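Local coordinates for VWFA domain-containing protein (Bacteroides thetaiotaomicron, PDB 3IBS), which is of unknown function but carries a magnesium-binding von Willebrand factor type A domain, probably held at the cell membrane, at residues A[14-19]-A[116-121]; A[40-45]-A[74-79]; A[142-147]-A[190-195]. All coordinates share one frame; numbering follows the deposited sequence. Where two conformers were deposited one is given.

Interaction 1. Residues A[14-19]-A[116-121]; sequences VIIALD and IVITDG
The carboxylate of Asp-19 reaches across to the hydroxyl of Thr-119, which donates a short hydrogen bond, OG1 to OD2 at 2.6 Å. It is received on the anti lone pair of OD2, the one turned away from OD1. The Thr-119 hydroxyl, which a chi1 of -176° sets beside the carbonyl carbon, also accepts from Gly-121 N at 2.9 Å, an ST turn, so donation and acceptance together fix its rotation. A water donating to both Asp-19 OD2 and Asp-120 OD1 bridges two carboxylates whose oxygens lie 3.8 Å apart, and would be expected to ease their repulsion. Asp-120 OD2 is held separately by Ser-23 and Arg-33.

These residues belong to what the DxSxS signature and the bound magnesium ion mark as a metal ion-dependent adhesion site. Asp-19 opens the signature, its OD1 bonded to Ser-21; Ser-21 and Ser-23 bind the ion. Asp-120, a magnesium ligand in another structure of this protein, does not bind it here, its side chain stopping about 4 Å away (nearest atoms).

Behind the site the two strands run parallel, at 16°, and their apolar side chains meet at a slant. Ile-118, its CG1 anti to the carbonyl carbon (chi1 -54°), sends CD1 back along the sheet to Ile-16 CG2 at 3.7 Å, while Leu-18 CD1 rests 4.0 Å from Ile-118 CB. Two residues earlier on each strand, Ile-116 CD1 meets Val-14 CG1 at 3.6 Å. Helix 33-46 packs on this face. On the reverse face Ala-17 sits beside Val-117. Four backbone bonds join the strands.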
loop_
_atom_site.group_PDB
_atom_site.type_symbol
_atom_site.label_atom_id
_atom_site.label_comp_id
_atom_site.label_asym_id
_atom_site.label_seq_id
_atom_site.Cartn_x
_atom_site.Cartn_y
_atom_site.Cartn_z
ATOM N N VAL A 14 34.602 2.297 -10.447
ATOM C CA VAL A 14 33.316 1.733 -10.041
ATOM C C VAL A 14 32.195 2.479 -10.777
ATOM O O VAL A 14 32.087 3.714 -10.684
ATOM C CB VAL A 14 33.113 1.843 -8.497
ATOM C CG1 VAL A 14 31.699 1.388 -8.097
ATOM C CG2 VAL A 14 34.149 1.023 -7.745
ATOM N N ILE A 15 31.390 1.744 -11.537
ATOM C CA ILE A 15 30.225 2.348 -12.157
ATOM C C ILE A 15 28.946 1.774 -11.574
ATOM O O ILE A 15 28.744 0.560 -11.554
ATOM C CB ILE A 15 30.263 2.234 -13.701
ATOM C CG1 ILE A 15 31.431 3.092 -14.234
ATOM C CG2 ILE A 15 28.952 2.736 -14.300
ATOM C CD1 ILE A 15 31.726 2.889 -15.717
ATOM N N ILE A 16 28.083 2.651 -11.070
ATOM C CA ILE A 16 26.822 2.192 -10.496
ATOM C C ILE A 16 25.722 2.291 -11.542
ATOM O O ILE A 16 25.590 3.315 -12.204
ATOM C CB ILE A 16 26.444 3.033 -9.270
ATOM C CG1 ILE A 16 27.497 2.782 -8.180
ATOM C CG2 ILE A 16 25.002 2.641 -8.756
ATOM C CD1 ILE A 16 27.939 4.001 -7.536
ATOM N N ALA A 17 24.933 1.234 -11.687
ATOM C CA ALA A 17 23.848 1.253 -12.654
ATOM C C ALA A 17 22.570 1.170 -11.837
ATOM O O ALA A 17 22.249 0.133 -11.285
ATOM C CB ALA A 17 23.977 0.061 -13.627
ATOM N N LEU A 18 21.872 2.288 -11.728
ATOM C CA LEU A 18 20.754 2.393 -10.799
ATOM C C LEU A 18 19.411 2.331 -11.538
ATOM O O LEU A 18 19.120 3.149 -12.411
ATOM C CB LEU A 18 20.877 3.693 -9.995
ATOM C CG LEU A 18 19.728 4.098 -9.059
ATOM C CD1 LEU A 18 19.468 3.022 -7.972
ATOM C CD2 LEU A 18 20.050 5.475 -8.419
ATOM N N ASP A 19 18.589 1.375 -11.135
ATOM C CA ASP A 19 17.203 1.260 -11.573
ATOM C C ASP A 19 16.427 2.468 -11.061
ATOM O O ASP A 19 16.370 2.695 -9.852
ATOM C CB ASP A 19 16.610 -0.043 -10.986
ATOM C CG ASP A 19 15.261 -0.424 -11.603
ATOM O OD1 ASP A 19 14.486 0.489 -11.973
ATOM O OD2 ASP A 19 14.967 -1.647 -11.708
ATOM N N ILE A 116 28.126 -1.993 -10.429
ATOM C CA ILE A 116 27.228 -2.314 -9.312
ATOM C C ILE A 116 25.824 -1.962 -9.725
ATOM O O ILE A 116 25.502 -0.777 -9.840
ATOM C CB ILE A 116 27.605 -1.561 -8.032
ATOM C CG1 ILE A 116 29.020 -1.952 -7.600
ATOM C CG2 ILE A 116 26.606 -1.870 -6.895
ATOM C CD1 ILE A 116 29.518 -1.067 -6.548
ATOM N N VAL A 117 25.021 -3.000 -10.006
ATOM C CA VAL A 117 23.644 -2.843 -10.429
ATOM C C VAL A 117 22.795 -2.814 -9.170
ATOM O O VAL A 117 22.910 -3.700 -8.310
ATOM C CB VAL A 117 23.176 -4.037 -11.341
ATOM C CG1 VAL A 117 21.743 -3.823 -11.852
ATOM C CG2 VAL A 117 24.130 -4.216 -12.519
ATOM N N ILE A 118 21.983 -1.773 -9.037
ATOM C CA ILE A 118 21.065 -1.659 -7.905
ATOM C C ILE A 118 19.618 -1.638 -8.406
ATOM O O ILE A 118 19.204 -0.699 -9.096
ATOM C CB ILE A 118 21.344 -0.397 -7.087
ATOM C CG1 ILE A 118 22.830 -0.379 -6.669
ATOM C CG2 ILE A 118 20.419 -0.342 -5.878
ATOM C CD1 ILE A 118 23.317 0.958 -5.916
ATOM N N THR A 119 18.851 -2.671 -8.078
ATOM C CA THR A 119 17.562 -2.877 -8.762
ATOM C C THR A 119 16.649 -3.808 -7.951
ATOM O O THR A 119 17.112 -4.505 -7.063
ATOM C CB THR A 119 17.799 -3.467 -10.200
ATOM O OG1 THR A 119 16.560 -3.591 -10.921
ATOM C CG2 THR A 119 18.509 -4.843 -10.119
ATOM N N ASP A 120 15.353 -3.826 -8.266
ATOM C CA ASP A 120 14.498 -4.908 -7.764
ATOM C C ASP A 120 14.501 -6.108 -8.740
ATOM O O ASP A 120 13.860 -7.139 -8.464
ATOM C CB ASP A 120 13.083 -4.397 -7.457
ATOM C CG ASP A 120 12.461 -3.683 -8.639
ATOM O OD1 ASP A 120 12.748 -4.095 -9.792
ATOM O OD2 ASP A 120 11.720 -2.697 -8.427
ATOM N N GLY A 121 15.229 -5.981 -9.866
ATOM C CA GLY A 121 15.399 -7.095 -10.834
ATOM C C GLY A 121 14.089 -7.618 -11.436
ATOM O O GLY A 121 14.014 -8.756 -11.967
HETATM O O HOH W 1 12.406 -2.509 -11.800
#

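Interaction 2. Residues A[40-45]-A[74-79]; sequences LISRLV and SAKMFL
Segments 40-45 and 74-79 are helical turns running almost exactly antiparallel, at 176°, with axes 10.2 Å apart and Ser-42 set opposite Lys-76. No hydrogen bond crosses between them; the contact is made by side chains, one of which reaches the backbone at Ser-42.

Leu-79 is the main intruder. Its CG stands anti to the backbone N (chi1 -172°), which drives the forked end out toward the other helix, where both methyls lie against Ile-41. CD1 packs on the CG2 branch of Ile-41, at 3.9 Å, and also on its terminal CD1. CD2 shares that CG2 branch and presses on Ser-42 as well, 3.6 Å from its N and 3.8 Å from its CB.

Lys-76 works by its aliphatic shaft more than by its charge in this pairing. A bend at chi3 (111°) swings CE alongside the hydroxyl of Ser-42, 3.0 Å from OG, a close approach for a carbon, whereas NZ stays 3.9 Å from the same oxygen. The amino group has gone further along, to a salt bridge with Asp-46, one residue beyond this segment. Nearer its root, Lys-76 CG lies 4.4 Å from Val-45 CG1. Replacing this lysine by an alanine would probably deprive Asp-46 of this salt bridge and uncover the flank of Ser-42 and Val-45 along which the chain now lies.

Beneath the pair runs the central sheet: Ile-41 and Leu-79 both rest on Met-55 of strand 52-58, and Ile-41 also touches Ile-118 of strand 113-119. Ala-75 bears on Val-53 and on Leu-66 of strand 62-69, while Leu-40 and Leu-44, on another side of helix 33-46, pack against helix 200-214.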
loop_
_atom_site.group_PDB
_atom_site.type_symbol
_atom_site.label_atom_id
_atom_site.label_comp_id
_atom_site.label_asym_id
_atom_site.label_seq_id
_atom_site.Cartn_x
_atom_site.Cartn_y
_atom_site.Cartn_z
ATOM N N LEU A 40 22.710 4.648 0.195
ATOM C CA LEU A 40 23.759 3.630 0.147
ATOM C C LEU A 40 24.911 4.069 -0.771
ATOM O O LEU A 40 26.080 3.881 -0.433
ATOM C CB LEU A 40 23.206 2.283 -0.353
ATOM C CG LEU A 40 24.167 1.073 -0.442
ATOM C CD1 LEU A 40 23.365 -0.238 -0.320
ATOM C CD2 LEU A 40 25.002 1.045 -1.727
ATOM N N ILE A 41 24.566 4.622 -1.939
ATOM C CA ILE A 41 25.588 5.072 -2.893
ATOM C C ILE A 41 26.450 6.204 -2.311
ATOM O O ILE A 41 27.665 6.234 -2.480
ATOM C CB ILE A 41 24.958 5.524 -4.218
ATOM C CG1 ILE A 41 24.333 4.314 -4.952
ATOM C CG2 ILE A 41 26.021 6.221 -5.116
ATOM C CD1 ILE A 41 23.279 4.733 -5.994
ATOM N N SER A 42 25.789 7.139 -1.646
ATOM C CA SER A 42 26.475 8.238 -0.990
ATOM C C SER A 42 27.504 7.693 -0.001
ATOM O O SER A 42 28.633 8.165 0.030
ATOM C CB SER A 42 25.473 9.183 -0.313
ATOM O OG SER A 42 26.163 10.259 0.294
ATOM N N ARG A 43 27.142 6.664 0.756
ATOM C CA ARG A 43 28.076 6.088 1.731
ATOM C C ARG A 43 29.175 5.248 1.054
ATOM O O ARG A 43 30.317 5.225 1.508
ATOM C CB ARG A 43 27.313 5.280 2.811
ATOM C CG ARG A 43 26.469 6.167 3.742
ATOM C CD ARG A 43 25.336 5.406 4.477
ATOM N NE ARG A 43 24.729 6.251 5.512
ATOM C CZ ARG A 43 23.875 7.251 5.281
ATOM N NH1 ARG A 43 23.495 7.549 4.034
ATOM N NH2 ARG A 43 23.382 7.954 6.301
ATOM N N LEU A 44 28.827 4.585 -0.048
ATOM C CA LEU A 44 29.793 3.898 -0.870
ATOM C C LEU A 44 30.882 4.894 -1.351
ATOM O O LEU A 44 32.079 4.625 -1.229
ATOM C CB LEU A 44 29.071 3.230 -2.052
ATOM C CG LEU A 44 29.862 2.378 -3.050
ATOM C CD1 LEU A 44 28.921 1.399 -3.811
ATOM C CD2 LEU A 44 30.657 3.268 -4.018
ATOM N N VAL A 45 30.460 6.045 -1.865
ATOM C CA VAL A 45 31.401 7.078 -2.354
ATOM C C VAL A 45 32.320 7.626 -1.234
ATOM O O VAL A 45 33.516 7.857 -1.467
ATOM C CB VAL A 45 30.637 8.238 -3.075
ATOM C CG1 VAL A 45 31.563 9.395 -3.465
ATOM C CG2 VAL A 45 29.936 7.722 -4.308
ATOM N N SER A 74 31.076 16.410 -6.551
ATOM C CA SER A 74 30.121 16.470 -7.658
ATOM C C SER A 74 29.322 15.177 -7.789
ATOM O O SER A 74 28.155 15.219 -8.124
ATOM C CB SER A 74 30.815 16.768 -8.984
ATOM O OG SER A 74 31.334 18.086 -8.974
ATOM N N ALA A 75 29.958 14.041 -7.533
ATOM C CA ALA A 75 29.294 12.747 -7.613
ATOM C C ALA A 75 28.059 12.719 -6.709
ATOM O O ALA A 75 26.986 12.304 -7.128
ATOM C CB ALA A 75 30.268 11.628 -7.225
ATOM N N LYS A 76 28.228 13.176 -5.471
ATOM C CA LYS A 76 27.123 13.265 -4.519
ATOM C C LYS A 76 26.012 14.238 -4.948
ATOM O O LYS A 76 24.832 13.958 -4.735
ATOM C CB LYS A 76 27.658 13.575 -3.114
ATOM C CG LYS A 76 28.412 12.369 -2.551
ATOM C CD LYS A 76 29.206 12.678 -1.293
ATOM C CE LYS A 76 28.601 11.993 -0.117
ATOM N NZ LYS A 76 29.307 12.348 1.143
HETATM N N MSE A 77 26.367 15.362 -5.564
HETATM C CA MSE A 77 25.318 16.285 -5.992
HETATM C C MSE A 77 24.581 15.809 -7.268
HETATM O O MSE A 77 23.418 16.153 -7.468
HETATM C CB MSE A 77 25.837 17.727 -6.088
HETATM C CG MSE A 77 26.507 18.087 -7.371
HETATM SE SE MSE A 77 25.228 18.726 -8.690
HETATM C CE MSE A 77 26.450 19.839 -9.744
ATOM N N PHE A 78 25.250 15.005 -8.100
ATOM C CA PHE A 78 24.586 14.334 -9.243
ATOM C C PHE A 78 23.610 13.242 -8.775
ATOM O O PHE A 78 22.595 12.961 -9.407
ATOM C CB PHE A 78 25.633 13.731 -10.193
ATOM C CG PHE A 78 26.157 14.724 -11.212
ATOM C CD1 PHE A 78 26.817 15.892 -10.810
ATOM C CD2 PHE A 78 25.981 14.501 -12.567
ATOM C CE1 PHE A 78 27.302 16.827 -11.754
ATOM C CE2 PHE A 78 26.455 15.425 -13.503
ATOM C CZ PHE A 78 27.101 16.595 -13.085
ATOM N N LEU A 79 23.942 12.647 -7.642
ATOM C CA LEU A 79 23.118 11.631 -7.017
ATOM C C LEU A 79 21.786 12.234 -6.611
ATOM O O LEU A 79 20.736 11.673 -6.892
ATOM C CB LEU A 79 23.857 11.092 -5.787
ATOM C CG LEU A 79 23.361 9.896 -5.008
ATOM C CD1 LEU A 79 23.146 8.686 -5.915
ATOM C CD2 LEU A 79 24.359 9.592 -3.904
#

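Interaction 3. Residues A[142-147]-A[190-195]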
loop_
_atom_site.group_PDB
_atom_site.type_symbol
_atom_site.label_atom_id
_atom_site.label_comp_id
_atom_site.label_asym_id
_atom_site.label_seq_id
_atom_site.Cartn_x
_atom_site.Cartn_y
_atom_site.Cartn_z
ATOM N N VAL A 142 30.744 -7.722 -12.075
ATOM C CA VAL A 142 29.398 -7.194 -11.956
ATOM C C VAL A 142 28.732 -7.711 -10.681
ATOM O O VAL A 142 28.515 -8.927 -10.518
ATOM C CB VAL A 142 28.534 -7.488 -13.211
ATOM C CG1 VAL A 142 27.169 -6.771 -13.122
ATOM C CG2 VAL A 142 29.262 -7.050 -14.485
ATOM N N SER A 143 28.409 -6.782 -9.785
ATOM C CA SER A 143 27.668 -7.087 -8.555
ATOM C C SER A 143 26.251 -6.545 -8.620
ATOM O O SER A 143 25.980 -5.614 -9.378
ATOM C CB SER A 143 28.371 -6.531 -7.298
ATOM O OG SER A 143 29.574 -7.240 -7.046
ATOM N N VAL A 144 25.352 -7.140 -7.821
ATOM C CA VAL A 144 23.940 -6.723 -7.796
ATOM C C VAL A 144 23.454 -6.584 -6.352
ATOM O O VAL A 144 23.621 -7.503 -5.533
ATOM C CB VAL A 144 23.009 -7.715 -8.552
ATOM C CG1 VAL A 144 21.565 -7.208 -8.585
ATOM C CG2 VAL A 144 23.507 -7.964 -9.978
ATOM N N LEU A 145 22.877 -5.422 -6.061
ATOM C CA LEU A 145 22.261 -5.121 -4.788
ATOM C C LEU A 145 20.779 -5.128 -5.041
ATOM O O LEU A 145 20.252 -4.307 -5.816
ATOM C CB LEU A 145 22.727 -3.751 -4.284
ATOM C CG LEU A 145 24.108 -3.602 -3.624
ATOM C CD1 LEU A 145 25.201 -4.450 -4.226
ATOM C CD2 LEU A 145 24.552 -2.114 -3.527
ATOM N N GLY A 146 20.104 -6.093 -4.425
ATOM C CA GLY A 146 18.693 -6.312 -4.702
ATOM C C GLY A 146 17.907 -5.549 -3.656
ATOM O O GLY A 146 18.082 -5.781 -2.468
ATOM N N VAL A 147 17.054 -4.636 -4.105
ATOM C CA VAL A 147 16.285 -3.819 -3.183
ATOM C C VAL A 147 14.830 -4.246 -3.221
ATOM O O VAL A 147 14.279 -4.504 -4.291
ATOM C CB VAL A 147 16.373 -2.312 -3.545
ATOM C CG1 VAL A 147 16.297 -1.451 -2.291
ATOM C CG2 VAL A 147 17.636 -2.031 -4.296
ATOM N N GLY A 190 30.670 -11.079 -9.538
ATOM C CA GLY A 190 30.606 -10.182 -8.405
ATOM C C GLY A 190 29.825 -10.830 -7.286
ATOM O O GLY A 190 29.749 -12.056 -7.197
ATOM N N ILE A 191 29.229 -10.009 -6.432
ATOM C CA ILE A 191 28.444 -10.542 -5.330
ATOM C C ILE A 191 26.993 -10.103 -5.460
ATOM O O ILE A 191 26.709 -9.102 -6.095
ATOM C CB ILE A 191 28.995 -10.102 -3.958
ATOM C CG1 ILE A 191 28.919 -8.573 -3.794
ATOM C CG2 ILE A 191 30.401 -10.696 -3.721
ATOM C CD1 ILE A 191 29.177 -8.074 -2.363
ATOM N N TYR A 192 26.087 -10.881 -4.866
ATOM C CA TYR A 192 24.704 -10.471 -4.708
ATOM C C TYR A 192 24.467 -10.203 -3.220
ATOM O O TYR A 192 24.861 -10.996 -2.359
ATOM C CB TYR A 192 23.695 -11.532 -5.206
ATOM C CG TYR A 192 22.300 -11.193 -4.732
ATOM C CD1 TYR A 192 21.602 -10.138 -5.312
ATOM C CD2 TYR A 192 21.716 -11.862 -3.641
ATOM C CE1 TYR A 192 20.348 -9.758 -4.853
ATOM C CE2 TYR A 192 20.436 -11.493 -3.171
ATOM C CZ TYR A 192 19.768 -10.433 -3.798
ATOM O OH TYR A 192 18.514 -10.028 -3.389
ATOM N N VAL A 193 23.815 -9.087 -2.921
ATOM C CA VAL A 193 23.380 -8.833 -1.560
ATOM C C VAL A 193 22.013 -8.170 -1.595
ATOM O O VAL A 193 21.720 -7.341 -2.492
ATOM C CB VAL A 193 24.439 -8.053 -0.712
ATOM C CG1 VAL A 193 24.805 -6.709 -1.345
ATOM C CG2 VAL A 193 23.977 -7.884 0.778
ATOM N N ARG A 194 21.162 -8.579 -0.661
ATOM C CA ARG A 194 19.868 -7.961 -0.519
ATOM C C ARG A 194 19.991 -6.712 0.338
ATOM O O ARG A 194 20.633 -6.707 1.394
ATOM C CB ARG A 194 18.848 -8.923 0.098
ATOM C CG ARG A 194 17.402 -8.404 0.032
ATOM C CD ARG A 194 16.486 -9.319 0.805
ATOM N NE ARG A 194 15.111 -8.825 0.891
ATOM C CZ ARG A 194 14.530 -8.379 2.010
ATOM N NH1 ARG A 194 15.216 -8.319 3.153
ATOM N NH2 ARG A 194 13.264 -7.969 1.987
ATOM N N VAL A 195 19.363 -5.648 -0.122
ATOM C CA VAL A 195 19.365 -4.423 0.628
ATOM C C VAL A 195 18.147 -4.509 1.572
ATOM O O VAL A 195 17.047 -4.817 1.134
ATOM C CB VAL A 195 19.295 -3.196 -0.305
ATOM C CG1 VAL A 195 19.149 -1.901 0.491
ATOM C CG2 VAL A 195 20.537 -3.127 -1.213
#
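Ser-143 and Ile-191 begin the polar contacts with a bond that takes the place of a backbone pairing: Ile-191 N donates to Ser-143 OG at 2.9 Å and nearly straight, 171° at the hydrogen. The torsion, OG anti to the carbonyl carbon (chi1 -69°), brings the hydroxyl to the amide of Ile-191. From there ordinary parallel pairing takes over, with Val-144 N bonded to Ile-191 O, Val-193 N to Val-144 O, Gly-146 N to Val-193 O at 2.8 Å, and Val-195 N to Gly-146 O at 2.7 Å.

The aromatic contact is made by Tyr-192, whose ring lies obliquely along strand 142-147. CD1 comes to 3.3 Å from Val-144 O and CE1 to 3.7 Å from Gly-146 N, while the hydroxyl runs on to a hydrogen bond with Glu-178. At Gly-146 and Gly-190 the position a beta carbon would take is already filled, by the Tyr-192 hydroxyl in the first case and by Val-142 O with Ser-143 OG in the second.

Apolar contacts gather on the other face. Leu-145 and Val-193 lie side by side and point the same way, CD1 to CG1 at 3.7 Å, and Leu-145 CB meets Val-195 CG2 at 3.8 Å.

Helix 178-187 covers the face of Val-144 and Tyr-192, and helix 200-214 packs by Leu-145 and Val-195. Strand 140-147 is connected to its parallel neighbour 191-195 through helix 178-187, a beta-alpha-beta crossover that finishes one margin of the Rossmann-like, three-layer alpha/beta/alpha sheet of the von Willebrand factor type A fold.

In the fold
From the N terminus, strand 13-19 leads into helix 33-46, and the chain then turns through strands 52-58 and 62-69 to helix 72-80. There interaction 2 closes the first loop, joining two helices on one face of the sheet. Only later does strand 113-119 return beside strand 13-19, so interaction 1 closes a wider loop with interaction 2 nested inside it. Interaction 3 follows in series, closing a third loop at the far edge strand, and no contacts cross. Strands 113-119 and 140-147 are neighbours, joining interactions 1 and 3 in one sheet, while Leu-40 and Ile-41 of interaction 2 pack down onto interactions 3 and 1 respectively.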